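Local structure of amine oxidase domain-containing protein (Pyrococcus furiosus, 3NRN) at residues G16-R21 / R70-K75; A74-V79 / K189-E194; P370-L375 / L400-L405; H55-G60 / G182-G187. The protein binds adenosine monophosphate and, as a member of the flavin-containing amine oxidase family, is probably an oxidoreductase. All coordinates share one frame; numbering follows the deposited sequence.

The four contacts illustrate how chemistry follows place in a fold. Contacts 1 and 4 are buried, whereas contacts 2 and 3 lie at the surface. Contact 1 joins two helices by apolar packing, with an arginine at its margin; contact 4 joins two short strands by backbone hydrogen bonds. At the surface, single charged side chains do the polar work: Glu194 in contact 2 and Lys402 in contact 3 each reach backbone atoms. Contacts 1 and 2 share Ala74 and Lys75, and contacts 2 and 4 reach the same antiparallel sheet and are joined by a salt bridge between Glu77 and Arg185. Contact 3 touches contact 1 through Leu400 and Leu405, which pack on Phe18 and Leu19.

Contact 1: G16-R21 / R70-K75; sequences GAFLAR and RILGAK
Leu72 presses a methyl group against the backbone of Phe18 where two helices meet: helix 10-21, which carries on from a glycine-rich turn consistent with a Rossmann-type nucleotide-binding motif, and the final turn of helix 64-72. This is the tight half of the contact. Leu72 CD2 stands 3.4 Å from Phe18 CA, while its sister methyl CD1 reaches Ala17 CB at 4.0 Å, and the fork thus spans two consecutive residues of the opposing helix. Leu195 of helix 188-200 packs on both Ala17 and Leu72 and extends this apolar cluster. Phe18 swings its ring away from the backbone nitrogen (chi1 -175°) and holds it beside Ile71, whose CD1 meets Phe18 CE1 at the ring edge, 4.0 Å away.

Toward solvent the character changes. Arg21, partly exposed, bends at chi2 and chi3 and lays its guanidinium group beside the helix end, with Leu72 CD2 at the edge of the group and Ile71 O 3.2 Å above its plane. Although Arg21 NH2 is 3.3 Å from Ile71 O, the angle is too poor for a hydrogen bond. With an alanine here, Ile71 O would probably lose the flat cationic group against it, and a gap would open beside Leu72 CD2. Gly73, at positive phi, ends helix 64-72 in a Schellman motif, and just before it Leu72 O lies 3.6 Å from Arg21 CD.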
loop_
_atom_site.group_PDB
_atom_site.type_symbol
_atom_site.label_atom_id
_atom_site.label_comp_id
_atom_site.label_asym_id
_atom_site.label_seq_id
_atom_site.Cartn_x
_atom_site.Cartn_y
_atom_site.Cartn_z
ATOM N N GLY A 16 14.028 -1.350 9.601
ATOM C CA GLY A 16 14.843 -2.131 10.516
ATOM C C GLY A 16 15.828 -3.019 9.777
ATOM O O GLY A 16 16.986 -3.166 10.175
ATOM N N ALA A 17 15.367 -3.619 8.692
ATOM C CA ALA A 17 16.214 -4.488 7.904
ATOM C C ALA A 17 17.338 -3.690 7.241
ATOM O O ALA A 17 18.500 -4.091 7.287
ATOM C CB ALA A 17 15.383 -5.195 6.850
ATOM N N PHE A 18 16.997 -2.557 6.632
ATOM C CA PHE A 18 18.004 -1.742 5.953
ATOM C C PHE A 18 19.094 -1.282 6.909
ATOM O O PHE A 18 20.289 -1.372 6.604
ATOM C CB PHE A 18 17.367 -0.506 5.300
ATOM C CG PHE A 18 18.334 0.312 4.480
ATOM C CD1 PHE A 18 18.528 0.038 3.129
ATOM C CD2 PHE A 18 19.077 1.338 5.067
ATOM C CE1 PHE A 18 19.453 0.779 2.370
ATOM C CE2 PHE A 18 20.005 2.086 4.322
ATOM C CZ PHE A 18 20.191 1.802 2.968
ATOM N N LEU A 19 18.673 -0.788 8.069
ATOM C CA LEU A 19 19.602 -0.286 9.067
ATOM C C LEU A 19 20.417 -1.390 9.738
ATOM O O LEU A 19 21.594 -1.194 10.043
ATOM C CB LEU A 19 18.839 0.534 10.112
ATOM C CG LEU A 19 18.203 1.821 9.569
ATOM C CD1 LEU A 19 17.336 2.471 10.636
ATOM C CD2 LEU A 19 19.300 2.787 9.110
ATOM N N ALA A 20 19.804 -2.547 9.966
ATOM C CA ALA A 20 20.520 -3.659 10.592
ATOM C C ALA A 20 21.614 -4.119 9.635
ATOM O O ALA A 20 22.738 -4.415 10.045
ATOM C CB ALA A 20 19.572 -4.801 10.882
ATOM N N ARG A 21 21.279 -4.169 8.352
ATOM C CA ARG A 21 22.238 -4.573 7.331
ATOM C C ARG A 21 23.431 -3.624 7.346
ATOM O O ARG A 21 24.571 -4.054 7.170
ATOM C CB ARG A 21 21.598 -4.546 5.941
ATOM C CG ARG A 21 21.395 -5.915 5.303
ATOM C CD ARG A 21 21.687 -5.843 3.807
ATOM N NE ARG A 21 21.147 -4.617 3.212
ATOM C CZ ARG A 21 21.863 -3.730 2.522
ATOM N NH1 ARG A 21 23.164 -3.919 2.325
ATOM N NH2 ARG A 21 21.282 -2.641 2.033
ATOM N N ARG A 70 15.327 -6.116 -3.097
ATOM C CA ARG A 70 16.508 -6.640 -3.759
ATOM C C ARG A 70 17.796 -6.212 -3.057
ATOM O O ARG A 70 18.637 -7.049 -2.749
ATOM C CB ARG A 70 16.564 -6.209 -5.232
ATOM C CG ARG A 70 17.777 -6.793 -5.979
ATOM C CD ARG A 70 17.753 -6.487 -7.473
ATOM N NE ARG A 70 16.529 -6.985 -8.100
ATOM C CZ ARG A 70 16.257 -6.894 -9.398
ATOM N NH1 ARG A 70 17.124 -6.327 -10.228
ATOM N NH2 ARG A 70 15.111 -7.368 -9.866
ATOM N N ILE A 71 17.950 -4.920 -2.783
ATOM C CA ILE A 71 19.179 -4.458 -2.144
ATOM C C ILE A 71 19.337 -4.944 -0.706
ATOM O O ILE A 71 20.447 -4.962 -0.177
ATOM C CB ILE A 71 19.310 -2.909 -2.208
ATOM C CG1 ILE A 71 18.229 -2.230 -1.365
ATOM C CG2 ILE A 71 19.188 -2.450 -3.661
ATOM C CD1 ILE A 71 18.437 -0.743 -1.212
ATOM N N LEU A 72 18.236 -5.349 -0.075
ATOM C CA LEU A 72 18.304 -5.861 1.291
ATOM C C LEU A 72 18.746 -7.318 1.304
ATOM O O LEU A 72 19.132 -7.854 2.345
ATOM C CB LEU A 72 16.947 -5.760 1.976
ATOM C CG LEU A 72 16.507 -4.346 2.344
ATOM C CD1 LEU A 72 15.129 -4.398 2.967
ATOM C CD2 LEU A 72 17.514 -3.727 3.297
ATOM N N GLY A 73 18.681 -7.957 0.142
ATOM C CA GLY A 73 19.063 -9.351 0.056
ATOM C C GLY A 73 17.872 -10.257 0.289
ATOM O O GLY A 73 18.022 -11.450 0.562
ATOM N N ALA A 74 16.676 -9.693 0.193
ATOM C CA ALA A 74 15.470 -10.483 0.386
ATOM C C ALA A 74 15.269 -11.368 -0.833
ATOM O O ALA A 74 15.502 -10.943 -1.965
ATOM C CB ALA A 74 14.267 -9.572 0.575
ATOM N N LYS A 75 14.864 -12.609 -0.595
ATOM C CA LYS A 75 14.614 -13.538 -1.685
ATOM C C LYS A 75 13.102 -13.669 -1.775
ATOM O O LYS A 75 12.493 -14.451 -1.051
ATOM C CB LYS A 75 15.250 -14.900 -1.394
ATOM C CG LYS A 75 16.772 -14.877 -1.252
ATOM C CD LYS A 75 17.458 -14.251 -2.464
ATOM C CE LYS A 75 17.114 -14.976 -3.764
ATOM N NZ LYS A 75 17.558 -16.399 -3.759
#

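Contact 2: A74-V79 / K189-E194; sequences AKVEIV and KAVIDE
Glu194 of helix 188-200 grips the backbone of Lys75, fastening the helix to the connection that leads from helix 64-72 into strand 78-80, an outer strand of a three-stranded antiparallel sheet. The bond from Lys75 N to Glu194 OE1 is short at 2.6 Å and nearly straight, with 164° at the hydrogen. It meets the oxygen on its anti side, 29° out of the carboxylate plane. Glu194 CG, set anti to the carbonyl carbon (chi1 -84°), lies 3.5 Å from Lys75 O, and a bend at the next torsion then sets the carboxylate where OE1 meets Lys75 N. The Lys75 side chain runs beside that of Glu194, pointing the same way, with Lys75 CB 3.6 Å from Glu194 OE1.

Apolar contacts flank this bond. Ala74 CB meets Glu194 CB at 4.0 Å, and Val76 divides its methyls between two helix residues: CG2 lies against the aliphatic stem of Glu194, 3.9 Å from its CG, while CG1 turns to Val191. The valine pair crosses at about a right angle.

Further out, Arg197 forms a salt bridge with the same Glu194 OE1 and probably steadies its negative charge and position. Val191 is backed by Leu69 and Phe39, and from this packed setting its CG2 meets Val76 CG1 at 4.0 Å.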
loop_
_atom_site.group_PDB
_atom_site.type_symbol
_atom_site.label_atom_id
_atom_site.label_comp_id
_atom_site.label_asym_id
_atom_site.label_seq_id
_atom_site.Cartn_x
_atom_site.Cartn_y
_atom_site.Cartn_z
ATOM N N ALA A 74 16.676 -9.693 0.193
ATOM C CA ALA A 74 15.470 -10.483 0.386
ATOM C C ALA A 74 15.269 -11.368 -0.833
ATOM O O ALA A 74 15.502 -10.943 -1.965
ATOM C CB ALA A 74 14.267 -9.572 0.575
ATOM N N LYS A 75 14.864 -12.609 -0.595
ATOM C CA LYS A 75 14.614 -13.538 -1.685
ATOM C C LYS A 75 13.102 -13.669 -1.775
ATOM O O LYS A 75 12.493 -14.451 -1.051
ATOM C CB LYS A 75 15.250 -14.900 -1.394
ATOM C CG LYS A 75 16.772 -14.877 -1.252
ATOM C CD LYS A 75 17.458 -14.251 -2.464
ATOM C CE LYS A 75 17.114 -14.976 -3.764
ATOM N NZ LYS A 75 17.558 -16.399 -3.759
ATOM N N VAL A 76 12.497 -12.870 -2.647
ATOM C CA VAL A 76 11.052 -12.889 -2.811
ATOM C C VAL A 76 10.688 -12.946 -4.277
ATOM O O VAL A 76 11.195 -12.160 -5.079
ATOM C CB VAL A 76 10.412 -11.637 -2.191
ATOM C CG1 VAL A 76 8.910 -11.644 -2.436
ATOM C CG2 VAL A 76 10.706 -11.596 -0.705
ATOM N N GLU A 77 9.805 -13.875 -4.631
ATOM C CA GLU A 77 9.398 -14.007 -6.022
ATOM C C GLU A 77 8.190 -13.162 -6.347
ATOM O O GLU A 77 7.077 -13.440 -5.892
ATOM C CB GLU A 77 9.100 -15.462 -6.379
ATOM C CG GLU A 77 8.511 -15.610 -7.776
ATOM C CD GLU A 77 8.601 -17.021 -8.310
ATOM O OE1 GLU A 77 8.161 -17.953 -7.604
ATOM O OE2 GLU A 77 9.108 -17.196 -9.438
ATOM N N ILE A 78 8.432 -12.133 -7.154
ATOM C CA ILE A 78 7.405 -11.198 -7.587
ATOM C C ILE A 78 7.300 -11.299 -9.103
ATOM O O ILE A 78 8.292 -11.110 -9.802
ATOM C CB ILE A 78 7.802 -9.756 -7.241
ATOM C CG1 ILE A 78 8.030 -9.625 -5.736
ATOM C CG2 ILE A 78 6.722 -8.788 -7.720
ATOM C CD1 ILE A 78 8.694 -8.318 -5.340
ATOM N N VAL A 79 6.105 -11.573 -9.617
ATOM C CA VAL A 79 5.929 -11.682 -11.062
ATOM C C VAL A 79 4.922 -10.665 -11.592
ATOM O O VAL A 79 3.753 -10.676 -11.197
ATOM C CB VAL A 79 5.449 -13.101 -11.463
ATOM C CG1 VAL A 79 5.243 -13.174 -12.975
ATOM C CG2 VAL A 79 6.460 -14.147 -10.998
ATOM N N LYS A 189 3.056 -12.488 3.381
ATOM C CA LYS A 189 3.915 -13.051 4.420
ATOM C C LYS A 189 5.322 -13.395 3.932
ATOM O O LYS A 189 6.279 -13.382 4.720
ATOM C CB LYS A 189 3.268 -14.297 5.032
ATOM C CG LYS A 189 3.949 -14.771 6.325
ATOM C CD LYS A 189 3.127 -15.855 7.033
ATOM C CE LYS A 189 3.789 -16.317 8.333
ATOM N NZ LYS A 189 5.163 -16.847 8.092
ATOM N N ALA A 190 5.455 -13.697 2.643
ATOM C CA ALA A 190 6.762 -14.047 2.090
ATOM C C ALA A 190 7.734 -12.895 2.321
ATOM O O ALA A 190 8.893 -13.098 2.669
ATOM C CB ALA A 190 6.647 -14.343 0.601
ATOM N N VAL A 191 7.245 -11.678 2.141
ATOM C CA VAL A 191 8.077 -10.506 2.338
ATOM C C VAL A 191 8.429 -10.330 3.815
ATOM O O VAL A 191 9.576 -10.050 4.173
ATOM C CB VAL A 191 7.345 -9.258 1.832
ATOM C CG1 VAL A 191 8.090 -8.000 2.248
ATOM C CG2 VAL A 191 7.221 -9.335 0.321
ATOM N N ILE A 192 7.429 -10.501 4.665
ATOM C CA ILE A 192 7.609 -10.354 6.093
ATOM C C ILE A 192 8.636 -11.345 6.629
ATOM O O ILE A 192 9.496 -10.977 7.428
ATOM C CB ILE A 192 6.277 -10.567 6.834
ATOM C CG1 ILE A 192 5.223 -9.582 6.306
ATOM C CG2 ILE A 192 6.492 -10.421 8.331
ATOM C CD1 ILE A 192 5.592 -8.109 6.446
ATOM N N ASP A 193 8.547 -12.599 6.189
ATOM C CA ASP A 193 9.480 -13.630 6.647
ATOM C C ASP A 193 10.921 -13.280 6.283
ATOM O O ASP A 193 11.842 -13.492 7.071
ATOM C CB ASP A 193 9.108 -14.999 6.061
ATOM C CG ASP A 193 7.790 -15.535 6.611
ATOM O OD1 ASP A 193 7.446 -15.223 7.772
ATOM O OD2 ASP A 193 7.104 -16.287 5.887
ATOM N N GLU A 194 11.116 -12.730 5.091
ATOM C CA GLU A 194 12.455 -12.350 4.661
ATOM C C GLU A 194 13.012 -11.161 5.444
ATOM O O GLU A 194 14.189 -11.150 5.801
ATOM C CB GLU A 194 12.460 -12.053 3.157
ATOM C CG GLU A 194 12.606 -13.304 2.303
ATOM C CD GLU A 194 13.963 -13.980 2.503
ATOM O OE1 GLU A 194 14.954 -13.539 1.882
ATOM O OE2 GLU A 194 14.040 -14.940 3.295
#

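Contact 3: P370-L375 / L400-L405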
loop_
_atom_site.group_PDB
_atom_site.type_symbol
_atom_site.label_atom_id
_atom_site.label_comp_id
_atom_site.label_asym_id
_atom_site.label_seq_id
_atom_site.Cartn_x
_atom_site.Cartn_y
_atom_site.Cartn_z
ATOM N N PRO A 370 7.704 17.313 11.481
ATOM C CA PRO A 370 8.688 18.254 12.036
ATOM C C PRO A 370 9.936 17.765 12.782
ATOM O O PRO A 370 10.899 18.519 12.902
ATOM C CB PRO A 370 7.825 19.131 12.934
ATOM C CG PRO A 370 6.905 18.113 13.544
ATOM C CD PRO A 370 6.519 17.223 12.354
ATOM N N LEU A 371 9.937 16.534 13.285
ATOM C CA LEU A 371 11.088 16.042 14.053
ATOM C C LEU A 371 12.131 15.284 13.235
ATOM O O LEU A 371 11.834 14.787 12.153
ATOM C CB LEU A 371 10.589 15.165 15.210
ATOM C CG LEU A 371 9.592 15.892 16.114
ATOM C CD1 LEU A 371 9.100 14.966 17.210
ATOM C CD2 LEU A 371 10.277 17.116 16.718
ATOM N N ASN A 372 13.345 15.190 13.772
ATOM C CA ASN A 372 14.443 14.510 13.093
ATOM C C ASN A 372 14.938 13.260 13.829
ATOM O O ASN A 372 15.452 12.332 13.203
ATOM C CB ASN A 372 15.628 15.468 12.911
ATOM C CG ASN A 372 15.236 16.770 12.229
ATOM O OD1 ASN A 372 14.471 16.777 11.266
ATOM N ND2 ASN A 372 15.777 17.876 12.718
ATOM N N GLU A 373 14.801 13.246 15.154
ATOM C CA GLU A 373 15.246 12.108 15.962
ATOM C C GLU A 373 14.222 10.984 15.889
ATOM O O GLU A 373 14.528 9.825 16.172
ATOM C CB GLU A 373 15.452 12.517 17.429
ATOM C CG GLU A 373 14.221 13.094 18.121
ATOM C CD GLU A 373 14.091 14.610 17.953
ATOM O OE1 GLU A 373 14.009 15.093 16.802
ATOM O OE2 GLU A 373 14.069 15.321 18.983
ATOM N N VAL A 374 12.997 11.348 15.532
ATOM C CA VAL A 374 11.922 10.379 15.380
ATOM C C VAL A 374 11.298 10.649 14.029
ATOM O O VAL A 374 10.951 11.792 13.727
ATOM C CB VAL A 374 10.813 10.544 16.450
ATOM C CG1 VAL A 374 9.722 9.513 16.219
ATOM C CG2 VAL A 374 11.399 10.396 17.841
ATOM N N LEU A 375 11.172 9.603 13.220
ATOM C CA LEU A 375 10.570 9.724 11.898
ATOM C C LEU A 375 9.437 8.726 11.761
ATOM O O LEU A 375 9.398 7.713 12.453
ATOM C CB LEU A 375 11.599 9.469 10.792
ATOM C CG LEU A 375 12.803 10.407 10.704
ATOM C CD1 LEU A 375 13.598 10.054 9.455
ATOM C CD2 LEU A 375 12.344 11.871 10.660
ATOM N N LEU A 400 15.291 7.392 5.192
ATOM C CA LEU A 400 16.698 7.007 5.230
ATOM C C LEU A 400 17.604 8.119 4.682
ATOM O O LEU A 400 18.682 8.368 5.224
ATOM C CB LEU A 400 16.914 5.711 4.443
ATOM C CG LEU A 400 16.156 4.476 4.941
ATOM C CD1 LEU A 400 16.439 3.285 4.019
ATOM C CD2 LEU A 400 16.580 4.154 6.375
ATOM N N GLU A 401 17.172 8.786 3.614
ATOM C CA GLU A 401 17.969 9.874 3.052
ATOM C C GLU A 401 17.980 11.059 4.019
ATOM O O GLU A 401 19.015 11.698 4.219
ATOM C CB GLU A 401 17.408 10.337 1.704
ATOM C CG GLU A 401 17.429 9.284 0.603
ATOM C CD GLU A 401 17.667 9.884 -0.771
ATOM O OE1 GLU A 401 17.088 10.956 -1.059
ATOM O OE2 GLU A 401 18.429 9.282 -1.562
ATOM N N LYS A 402 16.825 11.356 4.611
ATOM C CA LYS A 402 16.733 12.463 5.557
ATOM C C LYS A 402 17.683 12.220 6.725
ATOM O O LYS A 402 18.210 13.159 7.318
ATOM C CB LYS A 402 15.309 12.619 6.092
ATOM C CG LYS A 402 15.151 13.824 7.003
ATOM C CD LYS A 402 13.803 13.847 7.707
ATOM C CE LYS A 402 13.731 14.994 8.703
ATOM N NZ LYS A 402 12.470 14.957 9.493
ATOM N N LEU A 403 17.900 10.954 7.056
ATOM C CA LEU A 403 18.801 10.611 8.153
ATOM C C LEU A 403 20.225 10.559 7.650
ATOM O O LEU A 403 21.153 10.335 8.423
ATOM C CB LEU A 403 18.435 9.244 8.743
ATOM C CG LEU A 403 17.088 9.167 9.458
ATOM C CD1 LEU A 403 16.789 7.727 9.843
ATOM C CD2 LEU A 403 17.111 10.074 10.685
ATOM N N ASN A 404 20.396 10.770 6.348
ATOM C CA ASN A 404 21.720 10.701 5.739
ATOM C C ASN A 404 22.309 9.332 6.076
ATOM O O ASN A 404 23.490 9.210 6.395
ATOM C CB ASN A 404 22.627 11.818 6.267
ATOM C CG ASN A 404 22.149 13.200 5.850
ATOM O OD1 ASN A 404 21.873 14.060 6.689
ATOM N ND2 ASN A 404 22.044 13.415 4.544
ATOM N N LEU A 405 21.462 8.308 6.006
ATOM C CA LEU A 405 21.868 6.937 6.284
ATOM C C LEU A 405 21.623 6.038 5.074
ATOM O O LEU A 405 21.891 4.840 5.117
ATOM C CB LEU A 405 21.107 6.385 7.493
ATOM C CG LEU A 405 21.390 7.048 8.845
ATOM C CD1 LEU A 405 20.575 6.364 9.924
ATOM C CD2 LEU A 405 22.873 6.953 9.165
#
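Lys402, at the end of helix 388-402, sends its ammonium group to the loop ahead of strand 374-376, where NZ donates to Leu371 O at 2.7 Å. The donor approaches tilted 34° from the carbonyl plane. A second, weak bond runs from Lys402 NZ to Asn372 OD1 at 3.2 Å, giving the cation two oxygens from consecutive residues. The loop carries an internal tie of its own, since Asn372 N donates to Glu373 OE1.

The reach of the lysine depends on a fully extended chain, with CG anti to the nitrogen (chi1 -176°) and every later torsion also near 180°. Its stem runs over Leu375, whose CD2 lies 3.8 Å from Lys402 CD. The other methyl of Leu375 turns to Leu403, and the two leucines meet tip to tip, CD1 of Leu375 lying 3.6 Å from CG of Leu403. Asn404 then ends the helix in a Schellman motif.

Backbone bonds from Leu375 to Ala235 and Ser237 place this strand at the edge of a five-stranded parallel sheet. The lysine tie is a local addition to a helix packed against that edge strand, a packing consistent with the Rossmann-type fold expected of this family.

Contact 4: H55-G60 / G182-G187; sequences HMIPHG and GLIRGG
Two short strands of a three-stranded antiparallel sheet, 56-57 at its edge and 182-184 in its centre, pair Met56 with Leu183 and Ile57 with Gly182. The latter is the hydrogen-bonded pair: Ile57 N donates to Gly182 O at 2.9 Å, and Gly182 N returns a bond to Ile57 O at 3.0 Å, in the carbonyl plane. Ile57 O also accepts from Gly60 N, which closes a type I turn, so one buried carbonyl is held by two donors. Beyond the non-hydrogen-bonded pair, Ile184 N donates to His55 O, tilted 30° from the carbonyl plane, and Met56 CA makes a CH···O contact with Gly182 O at 3.3 Å.

Side chains meet on both faces. On one, CB of Met56, a selenomethionine, touches Leu183 CD2; on the other, Ile57 and Ile184 cross at about a right angle, CG1 of the first 3.8 Å from CD1 of the second.

At the far end the His55 ring packs on Gly187, His55 CD2 lying 3.3 Å from Gly187 CA, while its NE2 makes a weak bond to Leu49 O. An alanine in its place would probably deprive Leu49 O of that donor and open a gap beside Gly187.

Strand 182-184 is bonded on its other side to 78-80, through Leu183 and Val79. The pairing thus rests chiefly on main-chain bonds. Around it the backbones come close: Gly60 CA sits 3.4 Å from Gly182 N, and Gly187, at positive phi, lies against the His55 ring, a closeness consistent with glycine at these places.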
loop_
_atom_site.group_PDB
_atom_site.type_symbol
_atom_site.label_atom_id
_atom_site.label_comp_id
_atom_site.label_asym_id
_atom_site.label_seq_id
_atom_site.Cartn_x
_atom_site.Cartn_y
_atom_site.Cartn_z
ATOM N N HIS A 55 -1.788 -9.432 -1.757
ATOM C CA HIS A 55 -0.670 -10.293 -2.159
ATOM C C HIS A 55 -0.090 -9.787 -3.464
ATOM O O HIS A 55 0.406 -10.562 -4.287
ATOM C CB HIS A 55 -1.178 -11.727 -2.338
ATOM C CG HIS A 55 -1.666 -12.349 -1.067
ATOM N ND1 HIS A 55 -2.728 -13.226 -1.023
ATOM C CD2 HIS A 55 -1.238 -12.213 0.211
ATOM C CE1 HIS A 55 -2.936 -13.600 0.226
ATOM N NE2 HIS A 55 -2.045 -13.000 0.994
HETATM N N MSE A 56 -0.149 -8.472 -3.634
HETATM C CA MSE A 56 0.297 -7.816 -4.854
HETATM C C MSE A 56 1.025 -6.506 -4.548
HETATM O O MSE A 56 0.778 -5.867 -3.528
HETATM C CB MSE A 56 -0.947 -7.550 -5.718
HETATM C CG MSE A 56 -0.744 -6.880 -7.076
HETATM SE SE MSE A 56 -2.346 -6.724 -7.981
HETATM C CE MSE A 56 -3.276 -5.791 -6.817
ATOM N N ILE A 57 1.930 -6.123 -5.436
ATOM C CA ILE A 57 2.682 -4.886 -5.300
ATOM C C ILE A 57 2.241 -4.038 -6.494
ATOM O O ILE A 57 2.221 -4.522 -7.618
ATOM C CB ILE A 57 4.203 -5.179 -5.333
ATOM C CG1 ILE A 57 4.562 -6.089 -4.151
ATOM C CG2 ILE A 57 5.004 -3.880 -5.294
ATOM C CD1 ILE A 57 6.011 -6.561 -4.126
ATOM N N PRO A 58 1.872 -2.764 -6.263
ATOM C CA PRO A 58 1.417 -1.869 -7.336
ATOM C C PRO A 58 2.265 -1.810 -8.609
ATOM O O PRO A 58 1.727 -1.740 -9.717
ATOM C CB PRO A 58 1.318 -0.512 -6.638
ATOM C CG PRO A 58 0.978 -0.887 -5.225
ATOM C CD PRO A 58 1.923 -2.048 -4.979
ATOM N N HIS A 59 3.582 -1.834 -8.466
ATOM C CA HIS A 59 4.448 -1.767 -9.637
ATOM C C HIS A 59 5.293 -3.023 -9.800
ATOM O O HIS A 59 6.340 -3.001 -10.441
ATOM C CB HIS A 59 5.330 -0.515 -9.550
ATOM C CG HIS A 59 4.547 0.761 -9.532
ATOM N ND1 HIS A 59 3.867 1.230 -10.636
ATOM C CD2 HIS A 59 4.284 1.634 -8.528
ATOM C CE1 HIS A 59 3.215 2.334 -10.311
ATOM N NE2 HIS A 59 3.452 2.599 -9.039
ATOM N N GLY A 60 4.826 -4.115 -9.203
ATOM C CA GLY A 60 5.519 -5.387 -9.301
ATOM C C GLY A 60 7.005 -5.424 -8.988
ATOM O O GLY A 60 7.464 -4.967 -7.936
ATOM N N GLY A 182 2.370 -6.718 -9.723
ATOM C CA GLY A 182 2.924 -8.054 -9.730
ATOM C C GLY A 182 2.472 -8.793 -8.490
ATOM O O GLY A 182 2.284 -8.184 -7.434
ATOM N N LEU A 183 2.285 -10.102 -8.628
ATOM C CA LEU A 183 1.859 -10.958 -7.529
ATOM C C LEU A 183 3.077 -11.494 -6.781
ATOM O O LEU A 183 4.167 -11.596 -7.343
ATOM C CB LEU A 183 1.030 -12.126 -8.064
ATOM C CG LEU A 183 -0.309 -11.802 -8.733
ATOM C CD1 LEU A 183 -0.982 -13.099 -9.183
ATOM C CD2 LEU A 183 -1.206 -11.064 -7.756
ATOM N N ILE A 184 2.872 -11.846 -5.516
ATOM C CA ILE A 184 3.936 -12.350 -4.663
ATOM C C ILE A 184 3.744 -13.826 -4.311
ATOM O O ILE A 184 2.754 -14.193 -3.681
ATOM C CB ILE A 184 3.981 -11.576 -3.331
ATOM C CG1 ILE A 184 3.859 -10.071 -3.588
ATOM C CG2 ILE A 184 5.268 -11.897 -2.598
ATOM C CD1 ILE A 184 3.678 -9.270 -2.333
ATOM N N ARG A 185 4.687 -14.674 -4.697
ATOM C CA ARG A 185 4.558 -16.087 -4.359
ATOM C C ARG A 185 4.641 -16.179 -2.844
ATOM O O ARG A 185 5.519 -15.562 -2.220
ATOM C CB ARG A 185 5.677 -16.914 -5.001
ATOM C CG ARG A 185 5.644 -18.399 -4.631
ATOM C CD ARG A 185 6.566 -19.212 -5.539
ATOM N NE ARG A 185 6.048 -19.279 -6.903
ATOM C CZ ARG A 185 4.972 -19.976 -7.257
ATOM N NH1 ARG A 185 4.302 -20.675 -6.345
ATOM N NH2 ARG A 185 4.552 -19.963 -8.514
ATOM N N GLY A 186 3.713 -16.926 -2.253
ATOM C CA GLY A 186 3.693 -17.070 -0.810
ATOM C C GLY A 186 2.869 -15.986 -0.140
ATOM O O GLY A 186 2.697 -15.995 1.076
ATOM N N GLY A 187 2.352 -15.051 -0.931
ATOM C CA GLY A 187 1.549 -13.977 -0.370
ATOM C C GLY A 187 2.395 -12.917 0.311
ATOM O O GLY A 187 3.624 -12.966 0.251
#